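Local coordinates for Mgp-operon protein 3 (Mycoplasma pneumoniae, PDB 6RJ1) that probably takes part in attaching the bacterium to its host cell, as an extracellular, membrane-anchored adhesin, at residues 609-613 with 614-618; 667-670 with 671-675; 803-807 with 808-812. All blocks are in the same frame, centred on the assembly; numbering follows the deposited sequence.

Overall arrangement
From the N terminus, interaction 1 comes first, a tight reversal between strands 609-611 and 614-616 that form a small two-stranded hairpin, its centre about 33 Å from that of the chain. Interaction 2 follows at the C-terminal end of helix 666-673. Their centres are about 15 Å apart and they touch: the ring of Tyr617 packs on that of Phe670, with CD2 of Tyr617 3.6 Å from CE1 of Phe670, which joins the hairpin to the helix. Both belong to the MgpC adhesin region of the protein. Interaction 3 turns strand 799-805 into 808-815, its nearest atoms about 8 Å from interaction 2 and 20 Å from interaction 1. The three closures lie in series along the chain, neither nesting nor crossing.

Interaction 1 (609-613 with 614-618); sequences FTLLD and TFAYV
The ring of Phe609 reaches the carbonyl of Val618, just past the partner strand. Its CB lies 4.0 Å from Ala616 O, a carbonyl that sits at the ring edge, near the ring plane. Further out, CD2 approaches Val618 O to 3.3 Å, and CE2 remains beside the same oxygen. CG stands anti to its own carbonyl carbon (chi1 -72°), which sends the ring past Ala616 to the Val618 peptide, while Pro620 offers the ring a further contact. Phe609 N also gives Ala616 O a nearly straight hydrogen bond, though the return bond from Ala616 N to Phe609 O is weak. Strands 609-611 and 614-616 form a short, weakly bonded antiparallel hairpin closed by a tight turn with Leu612 and Asp613 at its corners; Thr614 N binds Leu611 O at 2.8 Å, whereas the bond from Leu611 N to Thr614 O is weak. Leu611 and Thr614 send their side chains to the face that also carries Phe609 and Ala616. There CD1 of Leu611 reaches CB of Ala616 at 4.3 Å. Thr614 CG2, held between its backbone N and carbonyl carbon, meets CD2 of Leu612 at 3.7 Å, the two side chains crossing at a slant.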
ATOM      1  N   PHE A 609     -17.447  21.876  13.345  1.00 78.79           N
ATOM      2  CA  PHE A 609     -17.798  22.476  14.634  1.00 79.52           C
ATOM      3  C   PHE A 609     -17.523  23.977  14.533  1.00 88.07           C
ATOM      4  O   PHE A 609     -16.374  24.381  14.332  1.00 86.45           O
ATOM      5  CB  PHE A 609     -17.008  21.831  15.788  1.00 80.62           C
ATOM      6  CG  PHE A 609     -17.441  20.425  16.137  1.00 81.71           C
ATOM      7  CD1 PHE A 609     -18.463  20.202  17.054  1.00 83.81           C
ATOM      8  CD2 PHE A 609     -16.805  19.324  15.576  1.00 83.66           C
ATOM      9  CE1 PHE A 609     -18.854  18.904  17.386  1.00 84.86           C
ATOM     10  CE2 PHE A 609     -17.203  18.024  15.899  1.00 86.47           C
ATOM     11  CZ  PHE A 609     -18.220  17.822  16.809  1.00 84.57           C
ATOM     12  N   THR A 610     -18.591  24.790  14.549  1.00 90.24           N
ATOM     13  CA  THR A 610     -18.456  26.241  14.420  1.00 92.73           C
ATOM     14  C   THR A 610     -18.388  26.909  15.782  1.00103.13           C
ATOM     15  O   THR A 610     -19.416  27.236  16.389  1.00102.67           O
ATOM     16  CB  THR A 610     -19.512  26.855  13.488  1.00100.41           C
ATOM     17  OG1 THR A 610     -20.813  26.386  13.852  1.00100.72           O
ATOM     18  CG2 THR A 610     -19.228  26.574  12.021  1.00 98.71           C
ATOM     19  N   LEU A 611     -17.147  27.094  16.262  1.00104.71           N
ATOM     20  CA  LEU A 611     -16.842  27.765  17.522  1.00106.92           C
ATOM     21  C   LEU A 611     -16.932  29.263  17.200  1.00116.19           C
ATOM     22  O   LEU A 611     -16.062  29.770  16.508  1.00116.55           O
ATOM     23  CB  LEU A 611     -15.413  27.392  18.008  1.00106.90           C
ATOM     24  CG  LEU A 611     -15.146  25.935  18.416  1.00111.18           C
ATOM     25  CD1 LEU A 611     -14.510  25.152  17.276  1.00111.13           C
ATOM     26  CD2 LEU A 611     -14.226  25.876  19.623  1.00113.17           C
ATOM     27  N   LEU A 612     -17.999  29.951  17.668  1.00115.99           N
ATOM     28  CA  LEU A 612     -18.328  31.381  17.468  1.00117.37           C
ATOM     29  C   LEU A 612     -18.221  31.849  15.963  1.00122.47           C
ATOM     30  O   LEU A 612     -19.261  32.011  15.322  1.00122.77           O
ATOM     31  CB  LEU A 612     -17.606  32.372  18.454  1.00117.84           C
ATOM     32  CG  LEU A 612     -16.054  32.432  18.745  1.00123.16           C
ATOM     33  CD1 LEU A 612     -15.454  31.170  19.392  1.00123.28           C
ATOM     34  CD2 LEU A 612     -15.235  33.119  17.663  1.00125.87           C
ATOM     35  N   ASP A 613     -17.002  32.055  15.422  1.00118.84           N
ATOM     36  CA  ASP A 613     -16.712  32.482  14.043  1.00118.59           C
ATOM     37  C   ASP A 613     -15.350  31.886  13.572  1.00119.43           C
ATOM     38  O   ASP A 613     -14.652  32.456  12.720  1.00118.84           O
ATOM     39  CB  ASP A 613     -16.727  34.025  13.943  1.00121.26           C
ATOM     40  CG  ASP A 613     -17.250  34.580  12.626  1.00135.91           C
ATOM     41  OD1 ASP A 613     -16.749  34.152  11.552  1.00136.75           O
ATOM     42  OD2 ASP A 613     -18.143  35.460  12.667  1.00142.60           O
ATOM     43  N   THR A 614     -14.998  30.723  14.150  1.00112.95           N
ATOM     44  CA  THR A 614     -13.797  29.937  13.877  1.00110.87           C
ATOM     45  C   THR A 614     -14.174  28.463  13.855  1.00109.21           C
ATOM     46  O   THR A 614     -14.589  27.913  14.875  1.00108.71           O
ATOM     47  CB  THR A 614     -12.604  30.301  14.809  1.00121.14           C
ATOM     48  OG1 THR A 614     -11.639  29.250  14.770  1.00120.52           O
ATOM     49  CG2 THR A 614     -13.005  30.544  16.260  1.00119.90           C
ATOM     50  N   PHE A 615     -14.065  27.837  12.676  1.00101.26           N
ATOM     51  CA  PHE A 615     -14.403  26.431  12.496  1.00 98.53           C
ATOM     52  C   PHE A 615     -13.225  25.497  12.750  1.00 95.37           C
ATOM     53  O   PHE A 615     -12.086  25.943  12.877  1.00 94.45           O
ATOM     54  CB  PHE A 615     -15.043  26.176  11.113  1.00100.70           C
ATOM     55  CG  PHE A 615     -14.283  26.674   9.903  1.00102.92           C
ATOM     56  CD1 PHE A 615     -13.202  25.956   9.394  1.00106.47           C
ATOM     57  CD2 PHE A 615     -14.688  27.822   9.232  1.00105.86           C
ATOM     58  CE1 PHE A 615     -12.506  26.411   8.268  1.00107.68           C
ATOM     59  CE2 PHE A 615     -13.993  28.276   8.102  1.00109.12           C
ATOM     60  CZ  PHE A 615     -12.908  27.566   7.627  1.00107.35           C
ATOM     61  N   ALA A 616     -13.525  24.193  12.851  1.00 86.78           N
ATOM     62  CA  ALA A 616     -12.597  23.076  13.028  1.00 83.65           C
ATOM     63  C   ALA A 616     -13.332  21.828  12.553  1.00 83.90           C
ATOM     64  O   ALA A 616     -14.565  21.746  12.678  1.00 83.30           O
ATOM     65  CB  ALA A 616     -12.198  22.927  14.489  1.00 83.92           C
ATOM     66  N   TYR A 617     -12.595  20.873  11.973  1.00 77.17           N
ATOM     67  CA  TYR A 617     -13.212  19.643  11.483  1.00 75.36           C
ATOM     68  C   TYR A 617     -13.076  18.476  12.485  1.00 74.04           C
ATOM     69  O   TYR A 617     -13.472  17.358  12.181  1.00 72.43           O
ATOM     70  CB  TYR A 617     -12.697  19.294  10.077  1.00 76.82           C
ATOM     71  CG  TYR A 617     -13.329  20.146   8.997  1.00 79.11           C
ATOM     72  CD1 TYR A 617     -14.588  19.841   8.486  1.00 81.34           C
ATOM     73  CD2 TYR A 617     -12.670  21.258   8.484  1.00 80.05           C
ATOM     74  CE1 TYR A 617     -15.173  20.618   7.488  1.00 82.46           C
ATOM     75  CE2 TYR A 617     -13.246  22.047   7.487  1.00 81.08           C
ATOM     76  CZ  TYR A 617     -14.499  21.721   6.990  1.00 89.32           C
ATOM     77  OH  TYR A 617     -15.081  22.494   6.011  1.00 90.54           O
ATOM     78  N   VAL A 618     -12.578  18.770  13.698  1.00 68.99           N
ATOM     79  CA  VAL A 618     -12.376  17.810  14.791  1.00 68.47           C
ATOM     80  C   VAL A 618     -13.233  18.182  15.999  1.00 73.51           C
ATOM     81  O   VAL A 618     -13.561  19.357  16.190  1.00 73.55           O
ATOM     82  CB  VAL A 618     -10.897  17.647  15.224  1.00 71.78           C
ATOM     83  CG1 VAL A 618     -10.588  16.199  15.553  1.00 71.57           C
ATOM     84  CG2 VAL A 618      -9.921  18.182  14.186  1.00 71.56           C
TER

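Interaction 2 (667-670 with 671-675); sequences VTVF and DALGL
The backbone of 667-670 runs without a break into 671-675 as the C-terminal part of helix 666-673. Successive i to i+4 bonds join Asp671 N to Val667 O (2.9 Å), Ala672 N to Thr668 O and Leu673 N to Val669 O. The chain then leaves the helix at Gly674, whose phi is positive, and Leu675 N turns back to Phe670 O with a nearly straight bond (2.9 Å, 172°) in the carbonyl plane. This 6-to-1 bond, the glycine with positive phi and the apolar pair beside them resemble a Schellman motif without its 5-to-2 bond. In that pair the two side chains cross at about a right angle. Leu675 CG is anti to its own carbonyl carbon (chi1 -69°), and CB itself lies over one face of the Phe670 ring, 4.0 Å from the centroid, a CH-pi contact; the closest ring atom is CD2, 3.6 Å from that CB. One turn back, CD2 of Leu673 meets CG1 of Val669 at 4.4 Å. Asp671 and Val667 run side by side, and the carboxylate OD1 comes within 3.0 Å of the acceptor Val667 O. Donors from outside serve the buried carboxylate: OD2 is bound by Ser580, and OD1 weakly by Thr582 and Asn676. These donors are uncharged, and their hydroxyl and amide dipoles probably stabilise the buried negative charge.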
ATOM      1  N   VAL A 667     -13.635  17.209   6.407  1.00 67.84           N
ATOM      2  CA  VAL A 667     -12.959  16.393   7.421  1.00 68.21           C
ATOM      3  C   VAL A 667     -12.007  15.361   6.769  1.00 73.61           C
ATOM      4  O   VAL A 667     -10.856  15.260   7.193  1.00 74.00           O
ATOM      5  CB  VAL A 667     -13.932  15.775   8.463  1.00 71.90           C
ATOM      6  CG1 VAL A 667     -14.868  14.745   7.847  1.00 72.05           C
ATOM      7  CG2 VAL A 667     -13.181  15.193   9.653  1.00 71.54           C
ATOM      8  N   THR A 668     -12.456  14.677   5.705  1.00 69.95           N
ATOM      9  CA  THR A 668     -11.662  13.686   4.965  1.00 69.86           C
ATOM     10  C   THR A 668     -10.449  14.345   4.283  1.00 72.82           C
ATOM     11  O   THR A 668      -9.367  13.753   4.261  1.00 72.64           O
ATOM     12  CB  THR A 668     -12.560  12.901   4.007  1.00 80.56           C
ATOM     13  OG1 THR A 668     -13.325  13.846   3.271  1.00 84.88           O
ATOM     14  CG2 THR A 668     -13.520  11.967   4.740  1.00 79.46           C
ATOM     15  N   VAL A 669     -10.623  15.588   3.777  1.00 67.91           N
ATOM     16  CA  VAL A 669      -9.565  16.403   3.163  1.00 66.81           C
ATOM     17  C   VAL A 669      -8.529  16.745   4.252  1.00 70.09           C
ATOM     18  O   VAL A 669      -7.333  16.566   4.043  1.00 70.57           O
ATOM     19  CB  VAL A 669     -10.142  17.674   2.478  1.00 70.22           C
ATOM     20  CG1 VAL A 669      -9.042  18.633   2.043  1.00 69.83           C
ATOM     21  CG2 VAL A 669     -11.022  17.307   1.294  1.00 70.17           C
ATOM     22  N   PHE A 670      -9.002  17.197   5.422  1.00 65.64           N
ATOM     23  CA  PHE A 670      -8.169  17.549   6.569  1.00 64.93           C
ATOM     24  C   PHE A 670      -7.371  16.358   7.105  1.00 66.22           C
ATOM     25  O   PHE A 670      -6.203  16.501   7.456  1.00 66.29           O
ATOM     26  CB  PHE A 670      -9.032  18.202   7.663  1.00 66.94           C
ATOM     27  CG  PHE A 670      -9.126  19.707   7.545  1.00 68.69           C
ATOM     28  CD1 PHE A 670      -9.743  20.300   6.451  1.00 72.34           C
ATOM     29  CD2 PHE A 670      -8.577  20.532   8.518  1.00 70.99           C
ATOM     30  CE1 PHE A 670      -9.800  21.692   6.328  1.00 73.48           C
ATOM     31  CE2 PHE A 670      -8.637  21.923   8.395  1.00 73.99           C
ATOM     32  CZ  PHE A 670      -9.250  22.495   7.300  1.00 72.08           C
ATOM     33  N   ASP A 671      -7.990  15.184   7.111  1.00 61.69           N
ATOM     34  CA  ASP A 671      -7.395  13.932   7.573  1.00 60.72           C
ATOM     35  C   ASP A 671      -6.347  13.399   6.613  1.00 65.95           C
ATOM     36  O   ASP A 671      -5.377  12.786   7.051  1.00 66.75           O
ATOM     37  CB  ASP A 671      -8.490  12.880   7.774  1.00 61.54           C
ATOM     38  CG  ASP A 671      -9.387  13.067   8.991  1.00 67.92           C
ATOM     39  OD1 ASP A 671      -9.427  14.190   9.545  1.00 67.42           O
ATOM     40  OD2 ASP A 671     -10.044  12.096   9.388  1.00 75.36           O
ATOM     41  N   ALA A 672      -6.552  13.585   5.308  1.00 62.03           N
ATOM     42  CA  ALA A 672      -5.626  13.080   4.304  1.00 61.08           C
ATOM     43  C   ALA A 672      -4.442  14.000   4.102  1.00 65.65           C
ATOM     44  O   ALA A 672      -3.359  13.532   3.766  1.00 66.54           O
ATOM     45  CB  ALA A 672      -6.353  12.872   2.993  1.00 61.71           C
ATOM     46  N   LEU A 673      -4.641  15.309   4.302  1.00 60.95           N
ATOM     47  CA  LEU A 673      -3.616  16.319   4.093  1.00 59.25           C
ATOM     48  C   LEU A 673      -2.896  16.753   5.381  1.00 61.92           C
ATOM     49  O   LEU A 673      -1.948  17.540   5.315  1.00 61.58           O
ATOM     50  CB  LEU A 673      -4.241  17.509   3.352  1.00 59.21           C
ATOM     51  CG  LEU A 673      -4.304  17.447   1.817  1.00 63.76           C
ATOM     52  CD1 LEU A 673      -5.256  16.366   1.316  1.00 63.89           C
ATOM     53  CD2 LEU A 673      -4.747  18.773   1.250  1.00 66.01           C
ATOM     54  N   GLY A 674      -3.316  16.197   6.519  1.00 58.54           N
ATOM     55  CA  GLY A 674      -2.738  16.466   7.834  1.00 58.62           C
ATOM     56  C   GLY A 674      -2.883  17.904   8.271  1.00 63.64           C
ATOM     57  O   GLY A 674      -1.901  18.527   8.685  1.00 63.96           O
ATOM     58  N   LEU A 675      -4.113  18.434   8.166  1.00 59.73           N
ATOM     59  CA  LEU A 675      -4.426  19.821   8.457  1.00 60.06           C
ATOM     60  C   LEU A 675      -5.149  20.046   9.799  1.00 66.26           C
ATOM     61  O   LEU A 675      -5.511  21.177  10.124  1.00 66.61           O
ATOM     62  CB  LEU A 675      -5.224  20.409   7.281  1.00 60.09           C
ATOM     63  CG  LEU A 675      -4.458  20.587   5.974  1.00 64.06           C
ATOM     64  CD1 LEU A 675      -5.403  20.641   4.802  1.00 64.13           C
ATOM     65  CD2 LEU A 675      -3.608  21.840   6.007  1.00 65.98           C
TER

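Interaction 3 (803-807 with 808-812); sequences LLVRG and GVVRL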
ATOM      1  N   LEU A 803      12.679   4.643   2.893  1.00 59.33           N
ATOM      2  CA  LEU A 803      11.693   4.555   1.815  1.00 59.00           C
ATOM      3  C   LEU A 803      11.227   5.947   1.413  1.00 63.11           C
ATOM      4  O   LEU A 803      11.276   6.892   2.215  1.00 62.62           O
ATOM      5  CB  LEU A 803      10.499   3.635   2.161  1.00 58.72           C
ATOM      6  CG  LEU A 803       9.509   4.136   3.200  1.00 62.23           C
ATOM      7  CD1 LEU A 803       8.090   3.912   2.746  1.00 61.87           C
ATOM      8  CD2 LEU A 803       9.778   3.525   4.554  1.00 63.55           C
ATOM      9  N   LEU A 804      10.792   6.067   0.164  1.00 59.33           N
ATOM     10  CA  LEU A 804      10.302   7.320  -0.383  1.00 58.50           C
ATOM     11  C   LEU A 804       8.786   7.315  -0.374  1.00 63.37           C
ATOM     12  O   LEU A 804       8.154   6.304  -0.717  1.00 64.29           O
ATOM     13  CB  LEU A 804      10.853   7.499  -1.810  1.00 58.31           C
ATOM     14  CG  LEU A 804      12.047   8.459  -2.014  1.00 62.34           C
ATOM     15  CD1 LEU A 804      13.135   8.298  -0.952  1.00 61.76           C
ATOM     16  CD2 LEU A 804      12.652   8.268  -3.376  1.00 64.00           C
ATOM     17  N   VAL A 805       8.210   8.426   0.088  1.00 58.72           N
ATOM     18  CA  VAL A 805       6.764   8.683   0.139  1.00 57.35           C
ATOM     19  C   VAL A 805       6.485  10.016  -0.560  1.00 61.22           C
ATOM     20  O   VAL A 805       7.429  10.737  -0.901  1.00 60.68           O
ATOM     21  CB  VAL A 805       6.152   8.625   1.568  1.00 60.24           C
ATOM     22  CG1 VAL A 805       6.182   7.206   2.128  1.00 60.27           C
ATOM     23  CG2 VAL A 805       6.815   9.619   2.519  1.00 59.47           C
ATOM     24  N   ARG A 806       5.205  10.357  -0.766  1.00 57.26           N
ATOM     25  CA  ARG A 806       4.855  11.624  -1.392  1.00 56.29           C
ATOM     26  C   ARG A 806       5.251  12.772  -0.475  1.00 62.11           C
ATOM     27  O   ARG A 806       4.798  12.836   0.677  1.00 61.55           O
ATOM     28  CB  ARG A 806       3.365  11.688  -1.731  1.00 53.33           C
ATOM     29  CG  ARG A 806       2.910  10.605  -2.688  1.00 58.89           C
ATOM     30  CD  ARG A 806       1.501  10.858  -3.165  1.00 64.78           C
ATOM     31  NE  ARG A 806       1.434  11.954  -4.132  1.00 59.18           N
ATOM     32  CZ  ARG A 806       0.313  12.411  -4.669  1.00 68.77           C
ATOM     33  NH1 ARG A 806      -0.857  11.899  -4.317  1.00 61.34           N
ATOM     34  NH2 ARG A 806       0.350  13.392  -5.557  1.00 59.91           N
ATOM     35  N   GLY A 807       6.159  13.614  -0.972  1.00 60.48           N
ATOM     36  CA  GLY A 807       6.642  14.786  -0.257  1.00 60.88           C
ATOM     37  C   GLY A 807       7.924  14.666   0.534  1.00 67.13           C
ATOM     38  O   GLY A 807       8.485  15.693   0.922  1.00 69.44           O
ATOM     39  N   GLY A 808       8.385  13.451   0.790  1.00 63.39           N
ATOM     40  CA  GLY A 808       9.609  13.265   1.554  1.00 63.65           C
ATOM     41  C   GLY A 808      10.112  11.848   1.732  1.00 68.88           C
ATOM     42  O   GLY A 808       9.559  10.897   1.177  1.00 68.01           O
ATOM     43  N   VAL A 809      11.196  11.720   2.511  1.00 66.53           N
ATOM     44  CA  VAL A 809      11.834  10.450   2.830  1.00 66.59           C
ATOM     45  C   VAL A 809      11.506  10.027   4.265  1.00 69.34           C
ATOM     46  O   VAL A 809      11.495  10.860   5.178  1.00 68.74           O
ATOM     47  CB  VAL A 809      13.366  10.478   2.531  1.00 71.19           C
ATOM     48  CG1 VAL A 809      14.111  11.493   3.400  1.00 71.24           C
ATOM     49  CG2 VAL A 809      13.999   9.089   2.648  1.00 71.20           C
ATOM     50  N   VAL A 810      11.236   8.729   4.455  1.00 65.35           N
ATOM     51  CA  VAL A 810      10.969   8.181   5.781  1.00 64.54           C
ATOM     52  C   VAL A 810      12.069   7.185   6.147  1.00 67.45           C
ATOM     53  O   VAL A 810      12.425   6.308   5.354  1.00 66.35           O
ATOM     54  CB  VAL A 810       9.523   7.655   6.032  1.00 67.82           C
ATOM     55  CG1 VAL A 810       8.760   7.437   4.741  1.00 68.02           C
ATOM     56  CG2 VAL A 810       9.485   6.412   6.919  1.00 67.20           C
ATOM     57  N   ARG A 811      12.642   7.388   7.335  1.00 63.40           N
ATOM     58  CA  ARG A 811      13.688   6.553   7.895  1.00 62.39           C
ATOM     59  C   ARG A 811      13.117   5.746   9.054  1.00 67.17           C
ATOM     60  O   ARG A 811      12.413   6.290   9.919  1.00 66.98           O
ATOM     61  CB  ARG A 811      14.873   7.407   8.368  1.00 58.23           C
ATOM     62  CG  ARG A 811      16.078   6.571   8.759  1.00 63.07           C
ATOM     63  CD  ARG A 811      17.215   7.417   9.247  1.00 73.58           C
ATOM     64  NE  ARG A 811      18.210   6.600   9.929  1.00 78.87           N
ATOM     65  CZ  ARG A 811      19.316   7.077  10.483  1.00 92.16           C
ATOM     66  NH1 ARG A 811      19.580   8.378  10.444  1.00 76.48           N
ATOM     67  NH2 ARG A 811      20.173   6.258  11.072  1.00 83.03           N
ATOM     68  N   LEU A 812      13.444   4.452   9.073  1.00 63.81           N
ATOM     69  CA  LEU A 812      13.017   3.518  10.107  1.00 63.75           C
ATOM     70  C   LEU A 812      14.229   3.045  10.885  1.00 67.80           C
ATOM     71  O   LEU A 812      15.151   2.486  10.304  1.00 66.72           O
ATOM     72  CB  LEU A 812      12.203   2.362   9.503  1.00 63.66           C
ATOM     73  CG  LEU A 812      11.051   2.784   8.579  1.00 68.19           C
ATOM     74  CD1 LEU A 812      10.485   1.598   7.839  1.00 68.95           C
ATOM     75  CD2 LEU A 812       9.977   3.565   9.331  1.00 69.13           C
TER
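A type II beta turn from Val805 to Gly808 joins strands 799-805 and 808-815 into a hairpin, with Arg806 and Gly807 at its corners. Gly807 has a phi of +96°, the conformation that favours glycine at the third position of such a turn. Val805 N binds Gly808 O at 3.0 Å, while the closing bond from Gly808 N to Val805 O is weak; the next hydrogen-bonded pair, Leu803 with Val810, is joined both ways, Val810 N to Leu803 O being almost straight (176°). The hairpin belongs to an antiparallel sheet in which 779-786 lies beyond one strand and 834-838 beyond the other. On the face of Leu803, Val805 and Val810, CG1 of Val810 is wedged between two neighbours, 3.7 Å from CG of Leu803 and 3.7 Å from CG2 of Val805, the Val810 and Val805 side chains crossing at about a right angle. Leu803 CD2 carries the row onward, 3.9 Å from CD1 of Leu812, and strand 549-563 covers this face through Ala553 and Phe555. On the other face Val809 holds CG2 anti to its backbone N, where it meets CD1 of Leu804 at 3.8 Å. The Arg806 guanidinium forms a salt bridge, through NE, with Asp769.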